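Local coordinates for probable Brix domain-containing ribosomal biogenesis protein (Methanothermobacter thermautotrophicus, PDB 1W94) that probably takes part in the biogenesis of the ribosome and is expected to bind ribosomal RNA through its Brix (Imp4-like) fold, at residues A[57-61]-A[73-78]; A[98-104]-A[130-134]; A[70-74]-A[151-155]. All blocks are in the same frame, centred on the assembly; numbering follows the deposited sequence.

Contact 1 (A[57-61]-A[73-78])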
loop_
_atom_site.group_PDB
_atom_site.type_symbol
_atom_site.label_atom_id
_atom_site.label_comp_id
_atom_site.label_asym_id
_atom_site.label_seq_id
_atom_site.Cartn_x
_atom_site.Cartn_y
_atom_site.Cartn_z
ATOM N N ASN A 57 -3.334 -14.583 -4.545
ATOM C CA ASN A 57 -2.750 -13.294 -4.930
ATOM C C ASN A 57 -3.285 -12.157 -4.031
ATOM O O ASN A 57 -4.480 -12.125 -3.726
ATOM C CB ASN A 57 -3.101 -12.971 -6.397
ATOM C CG ASN A 57 -2.558 -14.004 -7.388
ATOM O OD1 ASN A 57 -1.459 -14.541 -7.208
ATOM N ND2 ASN A 57 -3.326 -14.278 -8.447
ATOM N N PRO A 58 -2.412 -11.225 -3.636
ATOM C CA PRO A 58 -2.923 -10.016 -3.000
ATOM C C PRO A 58 -3.858 -9.266 -3.977
ATOM O O PRO A 58 -3.538 -9.090 -5.165
ATOM C CB PRO A 58 -1.672 -9.219 -2.656
ATOM C CG PRO A 58 -0.490 -9.965 -3.259
ATOM C CD PRO A 58 -0.949 -11.212 -3.848
ATOM N N ALA A 59 -5.025 -8.881 -3.479
ATOM C CA ALA A 59 -6.111 -8.383 -4.311
ATOM C C ALA A 59 -6.758 -7.125 -3.718
ATOM O O ALA A 59 -7.396 -6.340 -4.431
ATOM C CB ALA A 59 -7.162 -9.477 -4.480
ATOM N N ARG A 60 -6.636 -6.962 -2.406
ATOM C CA ARG A 60 -7.287 -5.833 -1.721
ATOM C C ARG A 60 -6.451 -5.383 -0.520
ATOM O O ARG A 60 -5.870 -6.217 0.190
ATOM C CB ARG A 60 -8.694 -6.232 -1.253
ATOM C CG ARG A 60 -9.436 -5.162 -0.493
ATOM C CD ARG A 60 -10.720 -5.751 0.168
ATOM N NE ARG A 60 -11.736 -6.144 -0.808
ATOM C CZ ARG A 60 -13.013 -5.737 -0.798
ATOM N NH1 ARG A 60 -13.471 -4.902 0.150
ATOM N NH2 ARG A 60 -13.841 -6.171 -1.752
ATOM N N ILE A 61 -6.356 -4.069 -0.351
ATOM C CA ILE A 61 -5.873 -3.490 0.899
ATOM C C ILE A 61 -7.003 -2.737 1.570
ATOM O O ILE A 61 -7.573 -1.819 0.994
ATOM C CB ILE A 61 -4.684 -2.540 0.726
ATOM C CG1 ILE A 61 -3.608 -3.206 -0.136
ATOM C CG2 ILE A 61 -4.082 -2.143 2.129
ATOM C CD1 ILE A 61 -2.336 -2.320 -0.341
ATOM N N TYR A 73 -10.887 1.110 1.031
ATOM C CA TYR A 73 -10.140 -0.044 0.539
ATOM C C TYR A 73 -9.702 0.187 -0.884
ATOM O O TYR A 73 -10.267 1.037 -1.590
ATOM C CB TYR A 73 -10.951 -1.366 0.697
ATOM C CG TYR A 73 -12.237 -1.426 -0.108
ATOM C CD1 TYR A 73 -12.205 -1.800 -1.459
ATOM C CD2 TYR A 73 -13.462 -1.100 0.458
ATOM C CE1 TYR A 73 -13.374 -1.855 -2.232
ATOM C CE2 TYR A 73 -14.661 -1.158 -0.313
ATOM C CZ TYR A 73 -14.598 -1.527 -1.670
ATOM O OH TYR A 73 -15.746 -1.617 -2.474
ATOM N N ILE A 74 -8.666 -0.538 -1.288
ATOM C CA ILE A 74 -8.174 -0.474 -2.673
ATOM C C ILE A 74 -8.202 -1.902 -3.216
ATOM O O ILE A 74 -7.708 -2.827 -2.544
ATOM C CB ILE A 74 -6.688 0.039 -2.720
ATOM C CG1 ILE A 74 -6.543 1.458 -2.167
ATOM C CG2 ILE A 74 -6.132 -0.000 -4.153
ATOM C CD1 ILE A 74 -5.077 1.905 -2.005
ATOM N N LEU A 75 -8.751 -2.076 -4.422
ATOM C CA LEU A 75 -8.637 -3.353 -5.166
ATOM C C LEU A 75 -7.557 -3.185 -6.206
ATOM O O LEU A 75 -7.561 -2.194 -6.944
ATOM C CB LEU A 75 -9.949 -3.732 -5.868
ATOM C CG LEU A 75 -11.227 -3.680 -5.041
ATOM C CD1 LEU A 75 -12.449 -3.952 -5.943
ATOM C CD2 LEU A 75 -11.163 -4.668 -3.840
ATOM N N PHE A 76 -6.637 -4.148 -6.249
ATOM C CA PHE A 76 -5.421 -4.032 -7.055
ATOM C C PHE A 76 -4.781 -5.374 -7.415
ATOM O O PHE A 76 -5.115 -6.400 -6.852
ATOM C CB PHE A 76 -4.371 -3.174 -6.323
ATOM C CG PHE A 76 -3.662 -3.906 -5.215
ATOM C CD1 PHE A 76 -2.326 -4.255 -5.335
ATOM C CD2 PHE A 76 -4.358 -4.280 -4.050
ATOM C CE1 PHE A 76 -1.690 -4.976 -4.312
ATOM C CE2 PHE A 76 -3.752 -4.984 -3.038
ATOM C CZ PHE A 76 -2.399 -5.342 -3.159
ATOM N N ASN A 77 -3.849 -5.342 -8.367
ATOM C CA ASN A 77 -2.903 -6.425 -8.586
ATOM C C ASN A 77 -1.505 -5.842 -8.381
ATOM O O ASN A 77 -1.229 -4.725 -8.841
ATOM C CB ASN A 77 -2.976 -6.937 -10.025
ATOM C CG ASN A 77 -4.316 -7.477 -10.382
ATOM O OD1 ASN A 77 -4.930 -8.203 -9.600
ATOM N ND2 ASN A 77 -4.783 -7.161 -11.582
ATOM N N PRO A 78 -0.623 -6.564 -7.676
ATOM C CA PRO A 78 0.736 -6.021 -7.574
ATOM C C PRO A 78 1.564 -6.331 -8.821
ATOM O O PRO A 78 1.242 -7.248 -9.579
ATOM C CB PRO A 78 1.314 -6.750 -6.361
ATOM C CG PRO A 78 0.599 -8.068 -6.349
ATOM C CD PRO A 78 -0.791 -7.824 -6.910
#

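Contact 2 (A[98-104]-A[130-134])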
loop_
_atom_site.group_PDB
_atom_site.type_symbol
_atom_site.label_atom_id
_atom_site.label_comp_id
_atom_site.label_asym_id
_atom_site.label_seq_id
_atom_site.Cartn_x
_atom_site.Cartn_y
_atom_site.Cartn_z
ATOM N N PRO A 98 -3.961 13.415 -9.353
ATOM C CA PRO A 98 -4.891 14.018 -10.317
ATOM C C PRO A 98 -6.370 13.792 -9.923
ATOM O O PRO A 98 -6.672 12.875 -9.138
ATOM C CB PRO A 98 -4.522 13.330 -11.638
ATOM C CG PRO A 98 -3.782 12.080 -11.229
ATOM C CD PRO A 98 -3.062 12.431 -9.988
ATOM N N PRO A 99 -7.287 14.645 -10.410
ATOM C CA PRO A 99 -8.689 14.523 -10.004
ATOM C C PRO A 99 -9.250 13.117 -10.205
ATOM O O PRO A 99 -9.003 12.486 -11.221
ATOM C CB PRO A 99 -9.401 15.550 -10.901
ATOM C CG PRO A 99 -8.363 16.572 -11.158
ATOM C CD PRO A 99 -7.101 15.775 -11.339
ATOM N N GLY A 100 -9.937 12.618 -9.190
ATOM C CA GLY A 100 -10.380 11.248 -9.174
ATOM C C GLY A 100 -9.479 10.284 -8.436
ATOM O O GLY A 100 -9.886 9.175 -8.187
ATOM N N SER A 101 -8.255 10.684 -8.084
ATOM C CA SER A 101 -7.345 9.762 -7.391
ATOM C C SER A 101 -7.079 10.153 -5.939
ATOM O O SER A 101 -6.337 9.464 -5.275
ATOM C CB SER A 101 -5.996 9.649 -8.120
ATOM O OG SER A 101 -5.286 10.874 -8.012
ATOM N N GLU A 102 -7.667 11.262 -5.470
ATOM C CA GLU A 102 -7.384 11.806 -4.135
ATOM C C GLU A 102 -7.528 10.767 -3.011
ATOM O O GLU A 102 -6.770 10.794 -2.047
ATOM C CB GLU A 102 -8.279 13.006 -3.835
ATOM C CG GLU A 102 -8.107 14.226 -4.765
ATOM C CD GLU A 102 -9.007 14.210 -6.018
ATOM O OE1 GLU A 102 -9.678 13.177 -6.300
ATOM O OE2 GLU A 102 -9.022 15.254 -6.730
ATOM N N GLY A 103 -8.494 9.853 -3.136
ATOM C CA GLY A 103 -8.737 8.856 -2.094
ATOM C C GLY A 103 -7.548 7.921 -1.923
ATOM O O GLY A 103 -7.240 7.500 -0.806
ATOM N N LEU A 104 -6.863 7.588 -3.019
ATOM C CA LEU A 104 -5.637 6.801 -2.911
ATOM C C LEU A 104 -4.669 7.455 -1.968
ATOM O O LEU A 104 -4.155 6.803 -1.062
ATOM C CB LEU A 104 -4.985 6.562 -4.276
ATOM C CG LEU A 104 -5.824 5.695 -5.197
ATOM C CD1 LEU A 104 -5.225 5.654 -6.613
ATOM C CD2 LEU A 104 -5.974 4.262 -4.593
ATOM N N ALA A 130 -7.667 1.386 -13.587
ATOM C CA ALA A 130 -8.144 2.736 -13.224
ATOM C C ALA A 130 -6.966 3.720 -13.002
ATOM O O ALA A 130 -6.961 4.849 -13.511
ATOM C CB ALA A 130 -9.032 2.665 -11.974
ATOM N N TRP A 131 -5.980 3.260 -12.238
ATOM C CA TRP A 131 -4.773 4.003 -11.909
ATOM C C TRP A 131 -3.601 3.043 -11.806
ATOM O O TRP A 131 -3.768 1.869 -11.418
ATOM C CB TRP A 131 -4.937 4.708 -10.544
ATOM C CG TRP A 131 -6.128 5.636 -10.506
ATOM C CD1 TRP A 131 -7.345 5.382 -9.932
ATOM C CD2 TRP A 131 -6.218 6.945 -11.082
ATOM N NE1 TRP A 131 -8.184 6.459 -10.125
ATOM C CE2 TRP A 131 -7.521 7.432 -10.818
ATOM C CE3 TRP A 131 -5.320 7.763 -11.777
ATOM C CZ2 TRP A 131 -7.954 8.701 -11.236
ATOM C CZ3 TRP A 131 -5.743 9.037 -12.182
ATOM C CH2 TRP A 131 -7.061 9.490 -11.910
ATOM N N VAL A 132 -2.412 3.538 -12.143
ATOM C CA VAL A 132 -1.163 2.867 -11.781
ATOM C C VAL A 132 -0.370 3.770 -10.809
ATOM O O VAL A 132 -0.112 4.963 -11.118
ATOM C CB VAL A 132 -0.314 2.495 -13.030
ATOM C CG1 VAL A 132 1.061 1.927 -12.622
ATOM C CG2 VAL A 132 -1.074 1.458 -13.909
HETATM N N MSE A 133 -0.012 3.201 -9.655
HETATM C CA MSE A 133 0.801 3.870 -8.667
HETATM C C MSE A 133 2.164 3.245 -8.761
HETATM O O MSE A 133 2.337 2.065 -8.462
HETATM C CB MSE A 133 0.280 3.671 -7.248
HETATM C CG MSE A 133 -1.034 4.322 -6.981
HETATM SE SE MSE A 133 -1.508 4.081 -5.115
HETATM C CE MSE A 133 -0.196 5.197 -4.298
ATOM N N GLU A 134 3.125 4.041 -9.188
ATOM C CA GLU A 134 4.459 3.551 -9.409
ATOM C C GLU A 134 5.447 4.214 -8.455
ATOM O O GLU A 134 5.481 5.435 -8.317
ATOM C CB GLU A 134 4.878 3.824 -10.832
ATOM C CG GLU A 134 6.354 3.642 -11.056
ATOM C CD GLU A 134 6.632 3.138 -12.433
ATOM O OE1 GLU A 134 5.966 3.630 -13.371
ATOM O OE2 GLU A 134 7.498 2.243 -12.569
#

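Contact 3 (A[70-74]-A[151-155])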
loop_
_atom_site.group_PDB
_atom_site.type_symbol
_atom_site.label_atom_id
_atom_site.label_comp_id
_atom_site.label_asym_id
_atom_site.label_seq_id
_atom_site.Cartn_x
_atom_site.Cartn_y
_atom_site.Cartn_z
ATOM N N GLU A 70 -13.800 1.358 9.164
ATOM C CA GLU A 70 -13.220 1.155 7.846
ATOM C C GLU A 70 -13.163 2.474 7.107
ATOM O O GLU A 70 -14.192 3.081 6.785
ATOM C CB GLU A 70 -13.960 0.101 7.008
ATOM C CG GLU A 70 -13.087 -0.294 5.729
ATOM C CD GLU A 70 -13.910 -0.751 4.528
ATOM O OE1 GLU A 70 -14.846 -0.013 4.093
ATOM O OE2 GLU A 70 -13.625 -1.855 3.997
ATOM N N ARG A 71 -11.939 2.917 6.866
ATOM C CA ARG A 71 -11.671 4.162 6.185
ATOM C C ARG A 71 -11.966 3.994 4.703
ATOM O O ARG A 71 -12.461 4.917 4.058
ATOM C CB ARG A 71 -10.203 4.532 6.383
ATOM C CG ARG A 71 -9.862 4.857 7.834
ATOM C CD ARG A 71 -8.379 5.117 8.033
ATOM N NE ARG A 71 -7.961 6.306 7.288
ATOM C CZ ARG A 71 -6.943 6.353 6.434
ATOM N NH1 ARG A 71 -6.172 5.276 6.202
ATOM N NH2 ARG A 71 -6.704 7.487 5.795
ATOM N N GLY A 72 -11.684 2.806 4.181
ATOM C CA GLY A 72 -11.762 2.561 2.756
ATOM C C GLY A 72 -10.926 1.360 2.329
ATOM O O GLY A 72 -10.359 0.634 3.152
ATOM N N TYR A 73 -10.887 1.110 1.031
ATOM C CA TYR A 73 -10.140 -0.044 0.539
ATOM C C TYR A 73 -9.702 0.187 -0.884
ATOM O O TYR A 73 -10.267 1.037 -1.590
ATOM C CB TYR A 73 -10.951 -1.366 0.697
ATOM C CG TYR A 73 -12.237 -1.426 -0.108
ATOM C CD1 TYR A 73 -12.205 -1.800 -1.459
ATOM C CD2 TYR A 73 -13.462 -1.100 0.458
ATOM C CE1 TYR A 73 -13.374 -1.855 -2.232
ATOM C CE2 TYR A 73 -14.661 -1.158 -0.313
ATOM C CZ TYR A 73 -14.598 -1.527 -1.670
ATOM O OH TYR A 73 -15.746 -1.617 -2.474
ATOM N N ILE A 74 -8.666 -0.538 -1.288
ATOM C CA ILE A 74 -8.174 -0.474 -2.673
ATOM C C ILE A 74 -8.202 -1.902 -3.216
ATOM O O ILE A 74 -7.708 -2.827 -2.544
ATOM C CB ILE A 74 -6.688 0.039 -2.720
ATOM C CG1 ILE A 74 -6.543 1.458 -2.167
ATOM C CG2 ILE A 74 -6.132 -0.000 -4.153
ATOM C CD1 ILE A 74 -5.077 1.905 -2.005
ATOM N N ASP A 151 -9.839 -0.403 -8.551
ATOM C CA ASP A 151 -10.940 0.400 -8.003
ATOM C C ASP A 151 -10.497 0.792 -6.596
ATOM O O ASP A 151 -9.561 0.184 -6.040
ATOM C CB ASP A 151 -12.218 -0.477 -8.014
ATOM C CG ASP A 151 -13.457 0.192 -7.407
ATOM O OD1 ASP A 151 -13.522 1.434 -7.230
ATOM O OD2 ASP A 151 -14.413 -0.575 -7.103
ATOM N N PHE A 152 -11.144 1.805 -6.029
ATOM C CA PHE A 152 -10.984 2.084 -4.592
ATOM C C PHE A 152 -12.200 2.827 -4.103
ATOM O O PHE A 152 -12.845 3.557 -4.860
ATOM C CB PHE A 152 -9.716 2.908 -4.304
ATOM C CG PHE A 152 -9.809 4.358 -4.764
ATOM C CD1 PHE A 152 -10.266 5.338 -3.911
ATOM C CD2 PHE A 152 -9.457 4.720 -6.069
ATOM C CE1 PHE A 152 -10.371 6.670 -4.345
ATOM C CE2 PHE A 152 -9.566 6.036 -6.509
ATOM C CZ PHE A 152 -10.022 7.008 -5.655
ATOM N N ARG A 153 -12.483 2.671 -2.825
ATOM C CA ARG A 153 -13.652 3.301 -2.233
ATOM C C ARG A 153 -13.270 3.828 -0.879
ATOM O O ARG A 153 -12.588 3.150 -0.104
ATOM C CB ARG A 153 -14.779 2.270 -2.036
ATOM C CG ARG A 153 -15.253 1.533 -3.285
ATOM C CD ARG A 153 -15.843 2.488 -4.348
ATOM N NE ARG A 153 -16.033 1.770 -5.619
ATOM C CZ ARG A 153 -17.171 1.179 -5.956
ATOM N NH1 ARG A 153 -18.218 1.257 -5.141
ATOM N NH2 ARG A 153 -17.270 0.515 -7.103
ATOM N N VAL A 154 -13.756 5.024 -0.591
ATOM C CA VAL A 154 -13.498 5.696 0.674
ATOM C C VAL A 154 -14.829 6.003 1.323
ATOM O O VAL A 154 -15.700 6.582 0.674
ATOM C CB VAL A 154 -12.738 7.033 0.439
ATOM C CG1 VAL A 154 -12.802 7.914 1.668
ATOM C CG2 VAL A 154 -11.314 6.782 0.037
ATOM N N GLY A 155 -14.986 5.586 2.583
ATOM C CA GLY A 155 -16.177 5.885 3.374
ATOM C C GLY A 155 -17.358 5.033 2.958
ATOM O O GLY A 155 -18.503 5.522 2.912
HETATM O O HOH W 1 -15.417 -2.065 -5.113
#

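Contact 1 (A[57-61]-A[73-78])
Arg60 and Tyr73 carry the polar side of a beta hairpin in which residues 57-61 run antiparallel to 73-78. The arginine's CG lies anti to the backbone N (chi1 178°), and a bend further out at chi3 brings the guanidinium down flat on the tyrosine. Its NH1 stands over the middle of the ring, and CZ is 4.3 Å from the ring centroid, a cation-pi stack with the planes only 21° apart. Leu75, the non-hydrogen-bonded partner of Arg60, runs alongside it and presses CD2 to within 3.4 Å of Arg60 NE, so an aliphatic branch and an aromatic ring share one face of the cation. Were Arg60 an alanine, the Tyr73 face would probably lose its cation and Leu75 CD2 the chain it lies along.

Backbone bonds set this register. Ile61 and Ile74 form a hydrogen-bonded pair, Ile61 N to Ile74 O at 2.9 Å and Ile74 N to Ile61 O at 2.8 Å, and Phe76 N donates to Ala59 O.

The other side of the hairpin is apolar. Ile61 CG1 meets Phe76 CE2 at 3.4 Å, Pro58 CB lies 4.0 Å from Phe76 CZ, and Pro58 and Pro78 cross nearly at right angles, two rigid rings that pack without polar hydrogens to satisfy.

Helix 12-25 covers this apolar side through Thr14, Phe17 and Leu21. On the flanks lie strand 48-54, where Ala59 and Arg60 make a classic beta bulge opposite Ser52, and strand 145-154.

Contact 2 (A[98-104]-A[130-134])
A type II beta turn, Pro98 to Ser101, leads into helix 102-108 and lays its inner side on the indole of Trp131, the first residue of strand 131-136. Ser101 makes the central touch. Its CB sits over the middle of the six-membered ring, 3.7 Å from the centroid and 9° off the normal, a CH-pi contact in which a small side chain lets the backbone come close to the aromatic face. The serine hydroxyl is turned back between the backbone N and the carbonyl carbon (chi1 68°), where OG donates to Pro98 O at 2.7 Å, in the carbonyl plane and on a lone pair. That same oxygen also accepts the turn bond from Ser101 N, so two donors grip one carbonyl and the buried hydroxyl is satisfied without leaving the turn.

The rest of the turn also touches the six-membered ring. Pro98 CG packs against Trp131 CZ3 at 3.7 Å, and Pro99 O lies near the ring plane at the edge, 3.6 Å from Trp131 CH2. Proline suits the second place of a type II turn and glycine the third: Gly100 has a positive phi of 96°, and a CB there would also crowd Trp131 CZ2. Outside the ring contact, Glu102 OE1 accepts from Gly100 N and ties the turn to the following residue.

Beyond the turn, Leu104 uses one methyl for two partners: CD1 lies 3.9 Å from Trp131 CD1 and 4.3 Å from SE of Met133, which is selenomethionine in this crystal. The Cys97-Cys105 disulfide links the residue just before the turn to helix 102-108. Phe152 of strand 145-154 and Ile123 of strand 120-124 pack beside the tryptophan, while Ala130 and Trp131 form a classic beta bulge opposite Ile149.

Contact 3 (A[70-74]-A[151-155])
Tyr73 and Arg153, paired across the ladder, project from the same face of the sheet; Tyr73 CG between its backbone N and carbonyl carbon (chi1 63°) and Arg153 CG anti to its carbonyl carbon lay the two chains side by side. Arg153 CB makes a CH-pi contact over the ring face, 4.2 Å from the centroid, and CG lies 3.3 Å from Tyr73 OH. Beyond them a bend at chi2 (-62°) turns the arginine toward Asp151.

The contact pairs strand 70-80 with the C-terminal strand 145-154, distant in sequence but neighbours in the mixed sheet. Tyr73 N bonds to Arg153 O at 2.9 Å and Arg153 N to Tyr73 O at 3.0 Å. One pair along, Gly72 faces Val154 with CA atoms 4.1 Å apart; any CB on Gly72 would run into Arg153 O, which explains the glycine. Past Val154, Gly155 N donates to Arg71 O.

The arginine ends in a salt bridge: Arg153 NE meets the syn lone pair of Asp151 OD1 at 3.0 Å, almost in the guanidinium plane, and a weak bond joins NH2 to OD2. A water at the edge of the tyrosine ring bridges Tyr73 OH and Asp151 OD2, 2.7 Å from each. Holding both cation and water, the carboxylate probably offsets the arginine's charge and limits the guanidinium's rotation, while CB and CG of Arg153 cover the phenol.

In the fold
Strand 70-80 joins contacts 1 and 3, whose centres lie about 11 Å apart: it pairs with 57-61 along one edge and with 151-155 along the other, and Leu75 N to Asp151 O, 2.9 Å, probably continues the second ladder. Tyr73 belongs to both, Arg60 over one face and Arg153 over the opposite one. Contact 2 lies within the chain loop closed by contact 3, their centres about 12 Å apart, and meets the side of the sheet that carries Ile74 and Phe152. There Leu104 CD2 is 3.6 Å from Ile74 CD1, and Gly100 O is 3.3 Å from Phe152 CZ. Together they link hairpin, C-terminal strand and strand 131-136 in one sheet, with segment 98-104 packed on one face.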